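Solute-binding periplasmic protein of iron/siderophore ABC transporter (Yersinia pestis, PDB 6B2Y) probably binds a chelated metal such as an iron–siderophore complex in the periplasm and delivers it to an ABC transporter for uptake. Local coordinates at residues V55-G61 and L128-I134. Numbering follows the deposited sequence.
Sequences VERILLG and LNPDIAI
Asp131 and Arg57 show how two parallel strands can be tied together by side chains just before their pairing begins. The Asp131 carboxylate reaches back to the loop 55-57, where OD2 takes two backbone N-H groups: that of Glu56 at 2.8 Å, nearly straight and on the anti lone pair, and that of Arg57 from above the carboxylate plane. The Asp131 backbone N in turn donates to Arg57 O, so Asp131 grips the Arg57 backbone through both its carboxylate and its own N-H. The Arg57 side chain runs instead to the turn before Asp131. Bent at chi3 (63°), it brings NE and NH2 side-on to the carbonyl of Leu128, with NH2 2.8 Å from Leu128 O, which lies in the guanidinium plane; NE also makes a weak bond to Asn129 O.

Beyond this junction, Leu59 donates to Ile132 O and accepts from Ile134 N, and Gly61 N donates to Ile134 O. On the face of Ile58, Leu60, Ile132 and Ile134, Ile58 and Ile132 lie side by side, pointing the same way, while Val55, from the preceding loop, crosses Ile132 at about a right angle. Ile132 (chi1 -166°) sets CG2 between its backbone N and carbonyl carbon, where it meets Ile58 CG1 and, at 3.8 Å, Val55 CG1. Ile134 CD1 touches Ile58 CG2 and Leu60 CD2. Helices 66-70 and 168-182 cover this side. On the other face, Leu59 CB packs 4.0 Å from Ala133 CB. Strand 58-60 is the middle strand of a five-stranded parallel sheet of order 3-2-1-4-5, with 132-136 beside it, consistent with the Rossmann-like lobe of a periplasmic binding protein.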
loop_
_atom_site.group_PDB
_atom_site.type_symbol
_atom_site.label_atom_id
_atom_site.label_comp_id
_atom_site.label_asym_id
_atom_site.label_seq_id
_atom_site.Cartn_x
_atom_site.Cartn_y
_atom_site.Cartn_z
ATOM N N VAL A 55 17.730 19.138 -3.201
ATOM C CA VAL A 55 17.611 17.687 -3.272
ATOM C C VAL A 55 17.292 17.318 -4.712
ATOM O O VAL A 55 16.215 17.651 -5.220
ATOM C CB VAL A 55 16.536 17.141 -2.325
ATOM C CG1 VAL A 55 16.289 15.663 -2.616
ATOM C CG2 VAL A 55 16.946 17.360 -0.888
ATOM N N GLU A 56 18.226 16.645 -5.382
ATOM C CA GLU A 56 17.974 16.181 -6.737
ATOM C C GLU A 56 18.309 14.713 -6.963
ATOM O O GLU A 56 18.000 14.199 -8.042
ATOM C CB GLU A 56 18.747 17.033 -7.762
ATOM C CG GLU A 56 18.442 18.533 -7.712
ATOM C CD GLU A 56 17.033 18.872 -8.173
ATOM O OE1 GLU A 56 16.496 18.153 -9.043
ATOM O OE2 GLU A 56 16.462 19.860 -7.655
ATOM N N ARG A 57 18.919 14.024 -5.997
ATOM C CA ARG A 57 19.309 12.620 -6.136
ATOM C C ARG A 57 18.772 11.830 -4.944
ATOM O O ARG A 57 19.393 11.814 -3.878
ATOM C CB ARG A 57 20.830 12.497 -6.250
ATOM C CG ARG A 57 21.406 13.365 -7.363
ATOM C CD ARG A 57 22.915 13.207 -7.520
ATOM N NE ARG A 57 23.324 11.853 -7.899
ATOM C CZ ARG A 57 23.244 11.360 -9.134
ATOM N NH1 ARG A 57 22.752 12.102 -10.116
ATOM N NH2 ARG A 57 23.652 10.116 -9.388
ATOM N N ILE A 58 17.634 11.159 -5.135
ATOM C CA ILE A 58 16.926 10.453 -4.066
ATOM C C ILE A 58 17.159 8.957 -4.199
ATOM O O ILE A 58 17.019 8.397 -5.294
ATOM C CB ILE A 58 15.415 10.737 -4.115
ATOM C CG1 ILE A 58 15.130 12.239 -4.095
ATOM C CG2 ILE A 58 14.696 10.011 -2.959
ATOM C CD1 ILE A 58 13.687 12.547 -4.461
ATOM N N LEU A 59 17.470 8.304 -3.081
ATOM C CA LEU A 59 17.619 6.855 -3.013
ATOM C C LEU A 59 16.418 6.275 -2.277
ATOM O O LEU A 59 16.152 6.653 -1.134
ATOM C CB LEU A 59 18.911 6.485 -2.292
ATOM C CG LEU A 59 19.405 5.045 -2.377
ATOM C CD1 LEU A 59 20.049 4.798 -3.739
ATOM C CD2 LEU A 59 20.393 4.787 -1.248
ATOM N N LEU A 60 15.715 5.348 -2.906
ATOM C CA LEU A 60 14.577 4.698 -2.268
ATOM C C LEU A 60 15.050 3.391 -1.640
ATOM O O LEU A 60 15.308 2.411 -2.353
ATOM C CB LEU A 60 13.454 4.478 -3.277
ATOM C CG LEU A 60 12.936 5.800 -3.860
ATOM C CD1 LEU A 60 11.818 5.523 -4.832
ATOM C CD2 LEU A 60 12.480 6.757 -2.735
ATOM N N GLY A 61 15.155 3.380 -0.308
ATOM C CA GLY A 61 15.630 2.209 0.420
ATOM C C GLY A 61 14.661 1.042 0.416
ATOM O O GLY A 61 15.080 -0.103 0.635
ATOM N N LEU A 128 26.610 6.543 -6.085
ATOM C CA LEU A 128 25.465 7.182 -6.717
ATOM C C LEU A 128 25.320 8.635 -6.311
ATOM O O LEU A 128 24.469 9.330 -6.873
ATOM C CB LEU A 128 24.158 6.449 -6.385
ATOM C CG LEU A 128 23.974 5.009 -6.867
ATOM C CD1 LEU A 128 24.339 4.891 -8.333
ATOM C CD2 LEU A 128 24.790 4.078 -6.051
ATOM N N ASN A 129 26.128 9.102 -5.367
ATOM C CA ASN A 129 26.065 10.469 -4.864
ATOM C C ASN A 129 24.653 10.867 -4.432
ATOM O O ASN A 129 24.123 11.888 -4.893
ATOM C CB ASN A 129 26.595 11.444 -5.905
ATOM C CG ASN A 129 28.036 11.190 -6.242
ATOM O OD1 ASN A 129 28.844 10.904 -5.358
ATOM N ND2 ASN A 129 28.371 11.275 -7.524
ATOM N N PRO A 130 24.009 10.091 -3.564
ATOM C CA PRO A 130 22.649 10.445 -3.152
ATOM C C PRO A 130 22.645 11.647 -2.216
ATOM O O PRO A 130 23.544 11.809 -1.386
ATOM C CB PRO A 130 22.156 9.175 -2.448
ATOM C CG PRO A 130 23.384 8.585 -1.867
ATOM C CD PRO A 130 24.511 8.915 -2.825
ATOM N N ASP A 131 21.631 12.510 -2.390
ATOM C CA ASP A 131 21.394 13.642 -1.496
ATOM C C ASP A 131 20.616 13.221 -0.253
ATOM O O ASP A 131 20.708 13.879 0.789
ATOM C CB ASP A 131 20.587 14.742 -2.206
ATOM C CG ASP A 131 21.338 15.410 -3.345
ATOM O OD1 ASP A 131 22.579 15.528 -3.261
ATOM O OD2 ASP A 131 20.676 15.835 -4.318
ATOM N N ILE A 132 19.836 12.150 -0.355
ATOM C CA ILE A 132 18.924 11.722 0.697
ATOM C C ILE A 132 18.478 10.301 0.374
ATOM O O ILE A 132 18.435 9.906 -0.800
ATOM C CB ILE A 132 17.722 12.684 0.798
ATOM C CG1 ILE A 132 16.948 12.466 2.097
ATOM C CG2 ILE A 132 16.809 12.553 -0.428
ATOM C CD1 ILE A 132 16.033 13.617 2.440
ATOM N N ALA A 133 18.157 9.519 1.405
ATOM C CA ALA A 133 17.598 8.182 1.247
ATOM C C ALA A 133 16.364 8.047 2.133
ATOM O O ALA A 133 16.322 8.607 3.230
ATOM C CB ALA A 133 18.628 7.099 1.605
ATOM N N ILE A 134 15.359 7.318 1.656
ATOM C CA ILE A 134 14.093 7.174 2.376
ATOM C C ILE A 134 13.878 5.700 2.685
ATOM O O ILE A 134 14.066 4.851 1.803
ATOM C CB ILE A 134 12.912 7.731 1.557
ATOM C CG1 ILE A 134 13.209 9.162 1.084
ATOM C CG2 ILE A 134 11.642 7.682 2.369
ATOM C CD1 ILE A 134 12.283 9.642 -0.012
#